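Local coordinates for protein imidazoleglycerol-phosphate dehydratase (Staphylococcus aureus subsp. aureus, PDB 2AE8) that catalyses the manganese-dependent dehydration of imidazoleglycerol phosphate to imidazoleacetol phosphate, the sixth step of histidine biosynthesis, at residues Q42-S46 and N79-Q83; I101-L106 and V168-R173; K112-Y118 and I203-T208; M125-A130 and H188-I193. All blocks are in the same frame, centred on the assembly; numbering follows the deposited sequence.

Interaction 1 of 4, residues Q42-S46 and N79-Q83; sequences QLNIS and NIEAQ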
loop_
_atom_site.group_PDB
_atom_site.type_symbol
_atom_site.label_atom_id
_atom_site.label_comp_id
_atom_site.label_asym_id
_atom_site.label_seq_id
_atom_site.Cartn_x
_atom_site.Cartn_y
_atom_site.Cartn_z
ATOM N N GLN B 42 -46.049 -25.532 20.921
ATOM C CA GLN B 42 -47.515 -25.570 21.032
ATOM C C GLN B 42 -48.144 -24.317 20.426
ATOM O O GLN B 42 -48.349 -23.316 21.122
ATOM C CB GLN B 42 -47.969 -25.711 22.502
ATOM C CG GLN B 42 -46.931 -26.282 23.465
ATOM C CD GLN B 42 -46.340 -27.587 22.989
ATOM O OE1 GLN B 42 -46.950 -28.303 22.187
ATOM N NE2 GLN B 42 -45.137 -27.908 23.478
ATOM N N LEU B 43 -48.452 -24.384 19.135
ATOM C CA LEU B 43 -48.972 -23.237 18.402
ATOM C C LEU B 43 -50.338 -23.535 17.801
ATOM O O LEU B 43 -50.575 -24.621 17.282
ATOM C CB LEU B 43 -48.030 -22.861 17.255
ATOM C CG LEU B 43 -46.740 -22.045 17.350
ATOM C CD1 LEU B 43 -45.814 -22.505 18.438
ATOM C CD2 LEU B 43 -46.051 -22.178 16.000
ATOM N N ASN B 44 -51.217 -22.543 17.855
ATOM C CA ASN B 44 -52.480 -22.594 17.142
ATOM C C ASN B 44 -52.616 -21.312 16.339
ATOM O O ASN B 44 -52.666 -20.219 16.907
ATOM C CB ASN B 44 -53.638 -22.757 18.126
ATOM C CG ASN B 44 -54.949 -23.112 17.443
ATOM O OD1 ASN B 44 -55.032 -23.209 16.214
ATOM N ND2 ASN B 44 -55.992 -23.297 18.249
ATOM N N ILE B 45 -52.646 -21.447 15.019
ATOM C CA ILE B 45 -52.593 -20.277 14.152
ATOM C C ILE B 45 -53.610 -20.357 13.033
ATOM O O ILE B 45 -53.778 -21.403 12.418
ATOM C CB ILE B 45 -51.167 -20.079 13.549
ATOM C CG1 ILE B 45 -50.142 -19.925 14.673
ATOM C CG2 ILE B 45 -51.130 -18.883 12.593
ATOM C CD1 ILE B 45 -48.680 -19.993 14.242
ATOM N N SER B 46 -54.276 -19.235 12.779
ATOM C CA SER B 46 -55.126 -19.094 11.619
ATOM C C SER B 46 -54.791 -17.807 10.908
ATOM O O SER B 46 -54.470 -16.809 11.546
ATOM C CB SER B 46 -56.614 -19.072 12.012
ATOM O OG SER B 46 -56.928 -17.911 12.774
ATOM N N ASN B 79 -54.442 -14.928 13.776
ATOM C CA ASN B 79 -54.717 -15.283 15.147
ATOM C C ASN B 79 -53.734 -16.329 15.605
ATOM O O ASN B 79 -53.674 -17.426 15.058
ATOM C CB ASN B 79 -56.170 -15.724 15.331
ATOM C CG ASN B 79 -57.131 -14.574 15.144
ATOM O OD1 ASN B 79 -57.454 -13.872 16.091
ATOM N ND2 ASN B 79 -57.532 -14.328 13.903
ATOM N N ILE B 80 -52.948 -15.963 16.606
ATOM C CA ILE B 80 -51.891 -16.828 17.077
ATOM C C ILE B 80 -52.038 -17.074 18.559
ATOM O O ILE B 80 -52.161 -16.145 19.350
ATOM C CB ILE B 80 -50.485 -16.243 16.782
ATOM C CG1 ILE B 80 -50.323 -15.970 15.277
ATOM C CG2 ILE B 80 -49.396 -17.181 17.310
ATOM C CD1 ILE B 80 -48.981 -15.367 14.870
ATOM N N GLU B 81 -52.019 -18.345 18.918
ATOM C CA GLU B 81 -51.932 -18.731 20.303
ATOM C C GLU B 81 -50.769 -19.681 20.470
ATOM O O GLU B 81 -50.780 -20.792 19.941
ATOM C CB GLU B 81 -53.250 -19.354 20.776
ATOM C CG GLU B 81 -54.266 -18.318 21.217
ATOM C CD GLU B 81 -53.905 -17.679 22.546
ATOM O OE1 GLU B 81 -53.190 -18.322 23.342
ATOM O OE2 GLU B 81 -54.331 -16.537 22.796
ATOM N N ALA B 82 -49.746 -19.215 21.181
ATOM C CA ALA B 82 -48.559 -20.018 21.436
ATOM C C ALA B 82 -48.466 -20.347 22.920
ATOM O O ALA B 82 -48.830 -19.522 23.768
ATOM C CB ALA B 82 -47.316 -19.289 20.969
ATOM N N GLN B 83 -48.003 -21.561 23.223
ATOM C CA GLN B 83 -47.815 -22.017 24.604
ATOM C C GLN B 83 -46.457 -22.701 24.733
ATOM O O GLN B 83 -45.979 -23.342 23.786
ATOM C CB GLN B 83 -48.931 -22.978 25.049
ATOM C CG GLN B 83 -50.382 -22.566 24.705
ATOM C CD GLN B 83 -50.795 -21.200 25.261
ATOM O OE1 GLN B 83 -51.443 -20.410 24.567
ATOM N NE2 GLN B 83 -50.420 -20.917 26.511
HETATM O O HOH W 1 -57.179 -15.682 11.254
#

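Interaction 2 of 4, residues I101-L106 and V168-R173; sequences IGQLLL and VVINAR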
loop_
_atom_site.group_PDB
_atom_site.type_symbol
_atom_site.label_atom_id
_atom_site.label_comp_id
_atom_site.label_asym_id
_atom_site.label_seq_id
_atom_site.Cartn_x
_atom_site.Cartn_y
_atom_site.Cartn_z
ATOM N N ILE B 101 -46.940 -19.889 9.374
ATOM C CA ILE B 101 -47.430 -18.793 8.543
ATOM C C ILE B 101 -47.087 -19.044 7.080
ATOM O O ILE B 101 -47.931 -18.845 6.218
ATOM C CB ILE B 101 -46.934 -17.405 9.017
ATOM C CG1 ILE B 101 -47.562 -17.059 10.374
ATOM C CG2 ILE B 101 -47.285 -16.330 8.004
ATOM C CD1 ILE B 101 -47.039 -15.787 11.002
ATOM N N GLY B 102 -45.864 -19.492 6.797
ATOM C CA GLY B 102 -45.482 -19.803 5.416
ATOM C C GLY B 102 -46.360 -20.900 4.817
ATOM O O GLY B 102 -46.813 -20.783 3.674
ATOM N N GLN B 103 -46.595 -21.955 5.597
ATOM C CA GLN B 103 -47.401 -23.101 5.161
ATOM C C GLN B 103 -48.863 -22.699 4.908
ATOM O O GLN B 103 -49.467 -23.114 3.912
ATOM C CB GLN B 103 -47.337 -24.231 6.200
ATOM C CG GLN B 103 -46.032 -25.033 6.158
ATOM C CD GLN B 103 -45.869 -25.987 7.335
ATOM O OE1 GLN B 103 -46.559 -25.881 8.352
ATOM N NE2 GLN B 103 -44.934 -26.898 7.210
ATOM N N LEU B 104 -49.419 -21.880 5.795
ATOM C CA LEU B 104 -50.793 -21.396 5.619
ATOM C C LEU B 104 -50.893 -20.464 4.426
ATOM O O LEU B 104 -51.874 -20.508 3.664
ATOM C CB LEU B 104 -51.303 -20.726 6.897
ATOM C CG LEU B 104 -51.423 -21.676 8.090
ATOM C CD1 LEU B 104 -51.784 -20.870 9.338
ATOM C CD2 LEU B 104 -52.437 -22.831 7.833
ATOM N N LEU B 105 -49.856 -19.643 4.223
ATOM C CA LEU B 105 -49.825 -18.776 3.048
ATOM C C LEU B 105 -49.860 -19.595 1.769
ATOM O O LEU B 105 -50.555 -19.233 0.814
ATOM C CB LEU B 105 -48.612 -17.830 3.057
ATOM C CG LEU B 105 -48.712 -16.590 3.951
ATOM C CD1 LEU B 105 -47.379 -15.767 3.933
ATOM C CD2 LEU B 105 -49.882 -15.728 3.520
ATOM N N LEU B 106 -49.112 -20.695 1.752
ATOM C CA LEU B 106 -49.080 -21.550 0.565
ATOM C C LEU B 106 -50.489 -22.102 0.299
ATOM O O LEU B 106 -50.970 -22.058 -0.830
ATOM C CB LEU B 106 -48.060 -22.681 0.709
ATOM C CG LEU B 106 -47.945 -23.629 -0.498
ATOM C CD1 LEU B 106 -47.700 -22.882 -1.831
ATOM C CD2 LEU B 106 -46.887 -24.685 -0.272
ATOM N N VAL B 168 -40.898 -18.148 6.701
ATOM C CA VAL B 168 -42.101 -17.727 5.974
ATOM C C VAL B 168 -41.958 -17.886 4.454
ATOM O O VAL B 168 -42.798 -18.478 3.788
ATOM C CB VAL B 168 -42.472 -16.266 6.293
ATOM C CG1 VAL B 168 -43.573 -15.759 5.355
ATOM C CG2 VAL B 168 -42.875 -16.107 7.768
ATOM N N VAL B 169 -40.909 -17.310 3.899
ATOM C CA VAL B 169 -40.714 -17.231 2.458
ATOM C C VAL B 169 -40.536 -18.608 1.844
ATOM O O VAL B 169 -41.101 -18.919 0.786
ATOM C CB VAL B 169 -39.467 -16.326 2.135
ATOM C CG1 VAL B 169 -38.903 -16.613 0.727
ATOM C CG2 VAL B 169 -39.839 -14.860 2.311
ATOM N N ILE B 170 -39.753 -19.445 2.500
ATOM C CA ILE B 170 -39.432 -20.752 1.942
ATOM C C ILE B 170 -40.672 -21.663 1.985
ATOM O O ILE B 170 -40.969 -22.367 1.017
ATOM C CB ILE B 170 -38.217 -21.398 2.658
ATOM C CG1 ILE B 170 -36.919 -20.546 2.433
ATOM C CG2 ILE B 170 -38.025 -22.836 2.232
ATOM C CD1 ILE B 170 -36.498 -20.376 0.955
ATOM N N ASN B 171 -41.396 -21.628 3.097
ATOM C CA ASN B 171 -42.567 -22.503 3.247
ATOM C C ASN B 171 -43.795 -22.014 2.485
ATOM O O ASN B 171 -44.628 -22.817 2.068
ATOM C CB ASN B 171 -42.847 -22.768 4.724
ATOM C CG ASN B 171 -41.807 -23.639 5.325
ATOM O OD1 ASN B 171 -41.776 -24.844 5.073
ATOM N ND2 ASN B 171 -40.876 -23.031 6.063
ATOM N N ALA B 172 -43.884 -20.699 2.279
ATOM C CA ALA B 172 -44.858 -20.124 1.370
ATOM C C ALA B 172 -44.511 -20.261 -0.116
ATOM O O ALA B 172 -45.343 -19.933 -0.986
ATOM C CB ALA B 172 -45.126 -18.659 1.733
ATOM N N ARG B 173 -43.299 -20.742 -0.411
ATOM C CA ARG B 173 -42.785 -20.868 -1.791
ATOM C C ARG B 173 -42.804 -19.536 -2.543
ATOM O O ARG B 173 -43.222 -19.471 -3.720
ATOM C CB ARG B 173 -43.534 -21.961 -2.589
ATOM C CG ARG B 173 -43.637 -23.306 -1.857
ATOM C CD ARG B 173 -44.174 -24.404 -2.770
ATOM N NE ARG B 173 -43.298 -24.614 -3.917
ATOM C CZ ARG B 173 -42.231 -25.402 -3.901
ATOM N NH1 ARG B 173 -41.927 -26.071 -2.798
ATOM N NH2 ARG B 173 -41.465 -25.513 -4.984
#

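Interaction 3 of 4, residues K112-Y118 and I203-T208; sequences KKHFVRY and IALTAT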
loop_
_atom_site.group_PDB
_atom_site.type_symbol
_atom_site.label_atom_id
_atom_site.label_comp_id
_atom_site.label_asym_id
_atom_site.label_seq_id
_atom_site.Cartn_x
_atom_site.Cartn_y
_atom_site.Cartn_z
ATOM N N LYS B 112 -56.145 -19.387 -4.459
ATOM C CA LYS B 112 -56.270 -18.276 -5.391
ATOM C C LYS B 112 -55.737 -18.760 -6.733
ATOM O O LYS B 112 -54.798 -19.555 -6.786
ATOM C CB LYS B 112 -55.479 -17.061 -4.909
ATOM C CG LYS B 112 -56.119 -16.278 -3.778
ATOM C CD LYS B 112 -55.144 -15.241 -3.225
ATOM C CE LYS B 112 -55.855 -14.001 -2.698
ATOM N NZ LYS B 112 -56.266 -13.086 -3.812
ATOM N N LYS B 113 -56.342 -18.322 -7.823
ATOM C CA LYS B 113 -55.827 -18.707 -9.138
ATOM C C LYS B 113 -55.234 -17.510 -9.875
ATOM O O LYS B 113 -54.182 -17.624 -10.508
ATOM C CB LYS B 113 -56.905 -19.405 -9.979
ATOM C CG LYS B 113 -56.746 -20.949 -10.099
ATOM C CD LYS B 113 -56.998 -21.717 -8.782
ATOM C CE LYS B 113 -58.477 -22.067 -8.579
ATOM N NZ LYS B 113 -59.321 -20.914 -8.110
ATOM N N HIS B 114 -55.911 -16.369 -9.770
ATOM C CA HIS B 114 -55.513 -15.146 -10.449
ATOM C C HIS B 114 -55.179 -14.016 -9.456
ATOM O O HIS B 114 -56.073 -13.445 -8.817
ATOM C CB HIS B 114 -56.631 -14.683 -11.389
ATOM C CG HIS B 114 -56.851 -15.573 -12.577
ATOM N ND1 HIS B 114 -58.085 -16.109 -12.886
ATOM C CD2 HIS B 114 -56.002 -16.008 -13.540
ATOM C CE1 HIS B 114 -57.987 -16.838 -13.983
ATOM N NE2 HIS B 114 -56.733 -16.795 -14.400
ATOM N N PHE B 115 -53.892 -13.684 -9.353
ATOM C CA PHE B 115 -53.432 -12.580 -8.505
ATOM C C PHE B 115 -52.316 -11.781 -9.200
ATOM O O PHE B 115 -51.743 -12.240 -10.193
ATOM C CB PHE B 115 -52.987 -13.101 -7.130
ATOM C CG PHE B 115 -52.196 -14.380 -7.191
ATOM C CD1 PHE B 115 -50.847 -14.367 -7.547
ATOM C CD2 PHE B 115 -52.798 -15.595 -6.904
ATOM C CE1 PHE B 115 -50.115 -15.546 -7.620
ATOM C CE2 PHE B 115 -52.067 -16.784 -6.962
ATOM C CZ PHE B 115 -50.723 -16.757 -7.326
ATOM N N VAL B 116 -52.036 -10.586 -8.683
ATOM C CA VAL B 116 -51.022 -9.682 -9.244
ATOM C C VAL B 116 -49.645 -10.356 -9.311
ATOM O O VAL B 116 -48.890 -10.128 -10.255
ATOM C CB VAL B 116 -50.978 -8.334 -8.454
ATOM C CG1 VAL B 116 -49.802 -7.437 -8.877
ATOM C CG2 VAL B 116 -52.307 -7.587 -8.610
ATOM N N ARG B 117 -49.348 -11.198 -8.319
ATOM C CA ARG B 117 -48.139 -12.043 -8.280
ATOM C C ARG B 117 -46.848 -11.314 -7.867
ATOM O O ARG B 117 -46.079 -11.833 -7.047
ATOM C CB ARG B 117 -47.914 -12.829 -9.589
ATOM C CG ARG B 117 -46.651 -13.693 -9.524
ATOM C CD ARG B 117 -46.416 -14.535 -10.745
ATOM N NE ARG B 117 -45.028 -14.983 -10.731
ATOM C CZ ARG B 117 -44.495 -15.863 -11.576
ATOM N NH1 ARG B 117 -45.246 -16.438 -12.509
ATOM N NH2 ARG B 117 -43.203 -16.170 -11.481
ATOM N N TYR B 118 -46.628 -10.129 -8.429
ATOM C CA TYR B 118 -45.429 -9.333 -8.160
ATOM C C TYR B 118 -45.762 -8.140 -7.276
ATOM O O TYR B 118 -46.688 -7.389 -7.567
ATOM C CB TYR B 118 -44.815 -8.844 -9.487
ATOM C CG TYR B 118 -44.626 -9.956 -10.508
ATOM C CD1 TYR B 118 -45.601 -10.215 -11.480
ATOM C CD2 TYR B 118 -43.484 -10.759 -10.493
ATOM C CE1 TYR B 118 -45.445 -11.240 -12.411
ATOM C CE2 TYR B 118 -43.318 -11.786 -11.420
ATOM C CZ TYR B 118 -44.313 -12.025 -12.367
ATOM O OH TYR B 118 -44.150 -13.037 -13.282
ATOM N N ILE B 203 -49.760 -6.605 -1.946
ATOM C CA ILE B 203 -49.875 -6.211 -3.359
ATOM C C ILE B 203 -49.892 -7.438 -4.266
ATOM O O ILE B 203 -50.732 -7.541 -5.155
ATOM C CB ILE B 203 -48.722 -5.265 -3.810
ATOM C CG1 ILE B 203 -48.951 -3.842 -3.280
ATOM C CG2 ILE B 203 -48.565 -5.260 -5.350
ATOM C CD1 ILE B 203 -47.633 -3.002 -3.143
ATOM N N ALA B 204 -48.948 -8.351 -4.038
ATOM C CA ALA B 204 -48.812 -9.560 -4.844
ATOM C C ALA B 204 -50.042 -10.485 -4.749
ATOM O O ALA B 204 -50.383 -11.157 -5.717
ATOM C CB ALA B 204 -47.558 -10.308 -4.438
ATOM N N LEU B 205 -50.671 -10.536 -3.575
ATOM C CA LEU B 205 -51.844 -11.390 -3.347
ATOM C C LEU B 205 -53.138 -10.795 -3.913
ATOM O O LEU B 205 -54.177 -11.453 -3.903
ATOM C CB LEU B 205 -52.037 -11.665 -1.848
ATOM C CG LEU B 205 -51.061 -12.590 -1.122
ATOM C CD1 LEU B 205 -51.269 -12.453 0.356
ATOM C CD2 LEU B 205 -51.226 -14.042 -1.548
ATOM N N THR B 206 -53.083 -9.557 -4.395
ATOM C CA THR B 206 -54.274 -8.884 -4.921
ATOM C C THR B 206 -54.879 -9.647 -6.105
ATOM O O THR B 206 -54.194 -9.932 -7.093
ATOM C CB THR B 206 -53.956 -7.427 -5.299
ATOM O OG1 THR B 206 -53.577 -6.720 -4.115
ATOM C CG2 THR B 206 -55.161 -6.726 -5.922
ATOM N N ALA B 207 -56.170 -9.978 -5.983
ATOM C CA ALA B 207 -56.900 -10.739 -7.000
ATOM C C ALA B 207 -56.903 -10.031 -8.353
ATOM O O ALA B 207 -56.987 -8.808 -8.419
ATOM C CB ALA B 207 -58.339 -11.011 -6.530
ATOM N N THR B 208 -56.819 -10.814 -9.423
ATOM C CA THR B 208 -56.776 -10.259 -10.770
ATOM C C THR B 208 -58.001 -10.671 -11.601
ATOM O O THR B 208 -58.611 -9.841 -12.291
ATOM C CB THR B 208 -55.453 -10.634 -11.475
ATOM O OG1 THR B 208 -55.093 -9.611 -12.405
ATOM C CG2 THR B 208 -55.545 -11.953 -12.193
#

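Interaction 4 of 4, residues M125-A130 and H188-I193; sequences MDETLA and HEIEAI. With MG (magnesium ion), chain T; MG (magnesium ion), chain L.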
loop_
_atom_site.group_PDB
_atom_site.type_symbol
_atom_site.label_atom_id
_atom_site.label_comp_id
_atom_site.label_asym_id
_atom_site.label_seq_id
_atom_site.Cartn_x
_atom_site.Cartn_y
_atom_site.Cartn_z
HETATM N N MSE B 125 -38.180 4.697 7.471
HETATM C CA MSE B 125 -38.442 4.823 8.896
HETATM C C MSE B 125 -37.364 5.733 9.450
HETATM O O MSE B 125 -36.291 5.267 9.814
HETATM C CB MSE B 125 -38.393 3.462 9.604
HETATM C CG MSE B 125 -39.572 2.549 9.358
HETATM SE SE MSE B 125 -41.250 3.222 10.175
HETATM C CE MSE B 125 -40.584 3.603 11.968
ATOM N N ASP B 126 -37.662 7.027 9.515
ATOM C CA ASP B 126 -36.664 8.053 9.769
ATOM C C ASP B 126 -35.416 7.793 8.906
ATOM O O ASP B 126 -35.513 7.845 7.679
ATOM C CB ASP B 126 -36.355 8.185 11.276
ATOM C CG ASP B 126 -37.533 8.794 12.066
ATOM O OD1 ASP B 126 -38.369 9.483 11.449
ATOM O OD2 ASP B 126 -37.632 8.576 13.290
ATOM N N GLU B 127 -34.277 7.494 9.540
ATOM C CA GLU B 127 -32.999 7.294 8.838
ATOM C C GLU B 127 -32.978 6.061 7.927
ATOM O O GLU B 127 -32.188 5.975 6.982
ATOM C CB GLU B 127 -31.843 7.218 9.856
ATOM C CG GLU B 127 -31.650 5.837 10.566
ATOM C CD GLU B 127 -32.837 5.375 11.415
ATOM O OE1 GLU B 127 -33.033 4.143 11.560
ATOM O OE2 GLU B 127 -33.585 6.233 11.933
ATOM N N THR B 128 -33.856 5.107 8.215
ATOM C CA THR B 128 -33.829 3.802 7.548
ATOM C C THR B 128 -34.639 3.841 6.270
ATOM O O THR B 128 -35.663 4.534 6.199
ATOM C CB THR B 128 -34.419 2.724 8.471
ATOM O OG1 THR B 128 -33.495 2.469 9.525
ATOM C CG2 THR B 128 -34.686 1.404 7.723
ATOM N N LEU B 129 -34.189 3.096 5.265
ATOM C CA LEU B 129 -34.999 2.837 4.078
ATOM C C LEU B 129 -34.871 1.354 3.729
ATOM O O LEU B 129 -33.752 0.849 3.605
ATOM C CB LEU B 129 -34.548 3.708 2.896
ATOM C CG LEU B 129 -35.292 3.504 1.567
ATOM C CD1 LEU B 129 -36.754 3.999 1.641
ATOM C CD2 LEU B 129 -34.552 4.211 0.457
ATOM N N ALA B 130 -35.999 0.652 3.618
ATOM C CA ALA B 130 -35.973 -0.729 3.168
ATOM C C ALA B 130 -36.759 -0.928 1.884
ATOM O O ALA B 130 -37.766 -0.230 1.636
ATOM C CB ALA B 130 -36.473 -1.674 4.258
ATOM N N HIS B 188 -36.133 0.641 13.909
ATOM C CA HIS B 188 -36.569 1.187 12.638
ATOM C C HIS B 188 -36.242 0.247 11.484
ATOM O O HIS B 188 -37.028 0.106 10.537
ATOM C CB HIS B 188 -35.886 2.534 12.371
ATOM C CG HIS B 188 -36.362 3.636 13.260
ATOM N ND1 HIS B 188 -35.792 4.886 13.252
ATOM C CD2 HIS B 188 -37.345 3.673 14.197
ATOM C CE1 HIS B 188 -36.411 5.654 14.134
ATOM N NE2 HIS B 188 -37.357 4.941 14.721
ATOM N N GLU B 189 -35.062 -0.377 11.555
ATOM C CA GLU B 189 -34.597 -1.258 10.496
ATOM C C GLU B 189 -35.534 -2.455 10.359
ATOM O O GLU B 189 -35.986 -2.785 9.274
ATOM C CB GLU B 189 -33.174 -1.742 10.812
ATOM C CG GLU B 189 -32.060 -0.722 10.510
ATOM C CD GLU B 189 -30.728 -1.077 11.184
ATOM O OE1 GLU B 189 -30.610 -2.147 11.833
ATOM O OE2 GLU B 189 -29.809 -0.242 11.112
ATOM N N ILE B 190 -35.782 -3.129 11.468
ATOM C CA ILE B 190 -36.670 -4.270 11.479
ATOM C C ILE B 190 -38.104 -3.871 11.098
ATOM O O ILE B 190 -38.765 -4.559 10.321
ATOM C CB ILE B 190 -36.643 -4.936 12.862
ATOM C CG1 ILE B 190 -35.210 -5.429 13.153
ATOM C CG2 ILE B 190 -37.630 -6.102 12.898
ATOM C CD1 ILE B 190 -34.951 -5.770 14.623
ATOM N N GLU B 191 -38.576 -2.764 11.651
ATOM C CA GLU B 191 -39.928 -2.295 11.355
ATOM C C GLU B 191 -40.121 -1.966 9.880
ATOM O O GLU B 191 -41.112 -2.386 9.280
ATOM C CB GLU B 191 -40.313 -1.117 12.255
ATOM C CG GLU B 191 -41.704 -0.588 11.996
ATOM C CD GLU B 191 -42.311 0.112 13.202
ATOM O OE1 GLU B 191 -41.665 0.186 14.271
ATOM O OE2 GLU B 191 -43.448 0.594 13.075
ATOM N N ALA B 192 -39.196 -1.216 9.281
ATOM C CA ALA B 192 -39.261 -0.944 7.836
ATOM C C ALA B 192 -39.318 -2.237 7.016
ATOM O O ALA B 192 -40.086 -2.342 6.052
ATOM C CB ALA B 192 -38.069 -0.059 7.381
ATOM N N ILE B 193 -38.510 -3.228 7.396
ATOM C CA ILE B 193 -38.502 -4.525 6.698
ATOM C C ILE B 193 -39.864 -5.262 6.826
ATOM O O ILE B 193 -40.404 -5.759 5.837
ATOM C CB ILE B 193 -37.368 -5.437 7.206
ATOM C CG1 ILE B 193 -35.982 -4.885 6.783
ATOM C CG2 ILE B 193 -37.558 -6.900 6.715
ATOM C CD1 ILE B 193 -34.835 -5.563 7.518
HETATM MG MG MG T . -38.883 5.663 16.096
HETATM MG MG MG L . -42.351 0.076 16.266
HETATM O O HOH W 2 -39.407 7.334 14.897
HETATM O O HOH W 3 -40.573 3.873 15.676
HETATM O O HOH W 4 -37.514 7.283 16.772
#

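Interaction 1 of 4, residues Q42-S46 and N79-Q83
S46 and N79 face each other as a hydrogen-bonded antiparallel pair, S46 N giving to N79 O at 3.0 Å and N79 N returning to S46 O at 2.9 Å. Their side chains lie on one face, where S46 OG rests 3.4 Å from N79 CB. One water bridges the two polar ends: it accepts from N79 ND2 and is hydrogen-bonded to S46 OG at 2.7 Å. The next hydrogen-bonded pair, N44 and E81, repeats the double exchange, with N44 N giving to E81 O and E81 N to N44 O, and Q83 N closes the series on Q42 O. Strands 43-48 and 77-82 are the central neighbours in the four-stranded mixed sheet of one half of the duplicated beta-alpha-beta sandwich. The carbonyls of N44 and N79 also receive CA-H...O contacts, I45 CA standing 3.2 Å from N79 O. E81 is bent at chi2 (-73°), which turns its carboxylate away from strand 43-48; OE2 is taken by H55 NE2 and OE1 by N57 ND2, both on strand 55-57. On the other face I45 and I80 run side by side, I45 CG1 and I80 CG2 3.9 Å apart, while L43 and I45 reach helix 90-111.

Interaction 2 of 4, residues I101-L106 and V168-R173
V168 meets helix 90-111 at G102, the two CA atoms only 4.0 Å apart and G102 CA 3.4 Å from V168 O. With no side chain on G102 the backbones come this close. The branches of V168 spread over the neighbouring turns, CG1 meeting L105 CD1 at 4.1 Å and CG2 meeting I101 CG2. N171 comes next. Its CB packs against Q103 N and Q103 CG, and the two amide side chains run alongside each other with their planes 81° apart; N171 ND2 turns back to A167 O, and OD1 accepts from R173 of the second subunit. This is a close helix-helix contact between 90-111 and 159-171 inside the beta-alpha-beta sandwich. A172 follows, its CB 3.3 Å from G102 O and 3.8 Å from L105 CB. R173, with positive phi (57°), ends the helix in a Schellman motif. Its aliphatic stem lies across the end of L106, R173 CD touching L106 CD2 at 3.7 Å; placing CG of L106 anti to N (chi1 -179°) carries both methyls to this stem. Beyond it, the guanidinium NH2 reaches N171 of the second subunit.

Interaction 3 of 4, residues K112-Y118 and I203-T208
K112 NZ donates to L205 O at 2.7 Å, nearly along the C=O axis, and so satisfies a carbonyl at the end of helix 186-205. Bends at chi3 and chi4 (-79°) curl the lysine chain back to bring the ammonium there, with K112 CE 3.3 Å from the same oxygen. Three backbone bonds then tie the loop to segment 203-208. R117 N gives to A204 O at 2.8 Å, V116 N gives to T206 O, and T208 N reaches H114 O from 55° out of the carbonyl plane. Between the last two, F115 and A207 form a single backbone bridge, where A207 CA lies 3.4 Å from H114 O and F115 CA approaches T206 O.

Packing spreads outward from this spine. F115 CB sits over the helix end, 3.5 Å from A204 O. V116 CB presses on I203 O at 3.4 Å, and its CG2 runs alongside the side chain of T206, 3.7 Å from T206 CB. A204 CB rests on R117 O, while I203 CG2 lies 3.6 Å from Y118 O.

R117, which probably binds substrate, has its CB pointing away from 203-208; NE forms a salt bridge with D135, and one face of its guanidinium is covered by Y118 OH, itself hydrogen-bonded to K195 of the third subunit. The loop between helix 90-111 and strand 118-125 is thereby fastened to the end of helix 186-205, with F115 and L205 both packing on I109 of helix 90-111 and A204 on V134 of strand 128-135.

Interaction 4 of 4, residues M125-A130 and H188-I193
The two-metal active site, occupied here by magnesium where the enzyme uses manganese, is shared between subunits; helix 186-205 gives it three ligands, H187, H188 and E191, and the type II' turn M125-T128 backs H188. H188 NE2 binds a magnesium ion at 2.2 Å, while the other ring nitrogen, ND1, donates to E127 OE2 at 2.9 Å (angle 161°). The bond uses the syn lone pair and lies in the ring plane, with carboxylate and imidazole 19° apart. T128 OG1 donates to E127 OE1 from above the carboxylate plane, and N185 N also holds that oxygen. D126 OD2 accepts from a water on the same magnesium and forms a salt bridge with R166 of the fifth subunit, whose H91 and E95 complete the metal's shell. E191 OE1 binds a second magnesium at 2.1 Å, joined by H187 and, from the fifth subunit, H92. The selenomethionine at M125, bent at chi2 (-68°), crosses H188 with CE 3.9 Å from its CD2, and its CG packs on A192 CB at 3.6 Å. The E127 bond fixes the ring's rotation and leaves NE2 to the metal; the carboxylate probably also strengthens the imidazole as a metal ligand.

Along the chain interaction 1 closes first; interactions 2 and 3 then alternate their segments, and interaction 4 lies nested within the span that interaction 3 closes. Interaction 1 belongs to the sheet of the first half-domain and touches interaction 2 where I45 packs on L104 of helix 90-111. Interaction 2 joins helices 90-111 and 159-171 in a buried contact, its centre about 15 Å from that of interaction 3. Interactions 3 and 4 lie toward the two ends of helix 186-205, their centres about 26 Å apart. That helix thus presents metal ligands at one end and is tied at the other to the loop bearing R117.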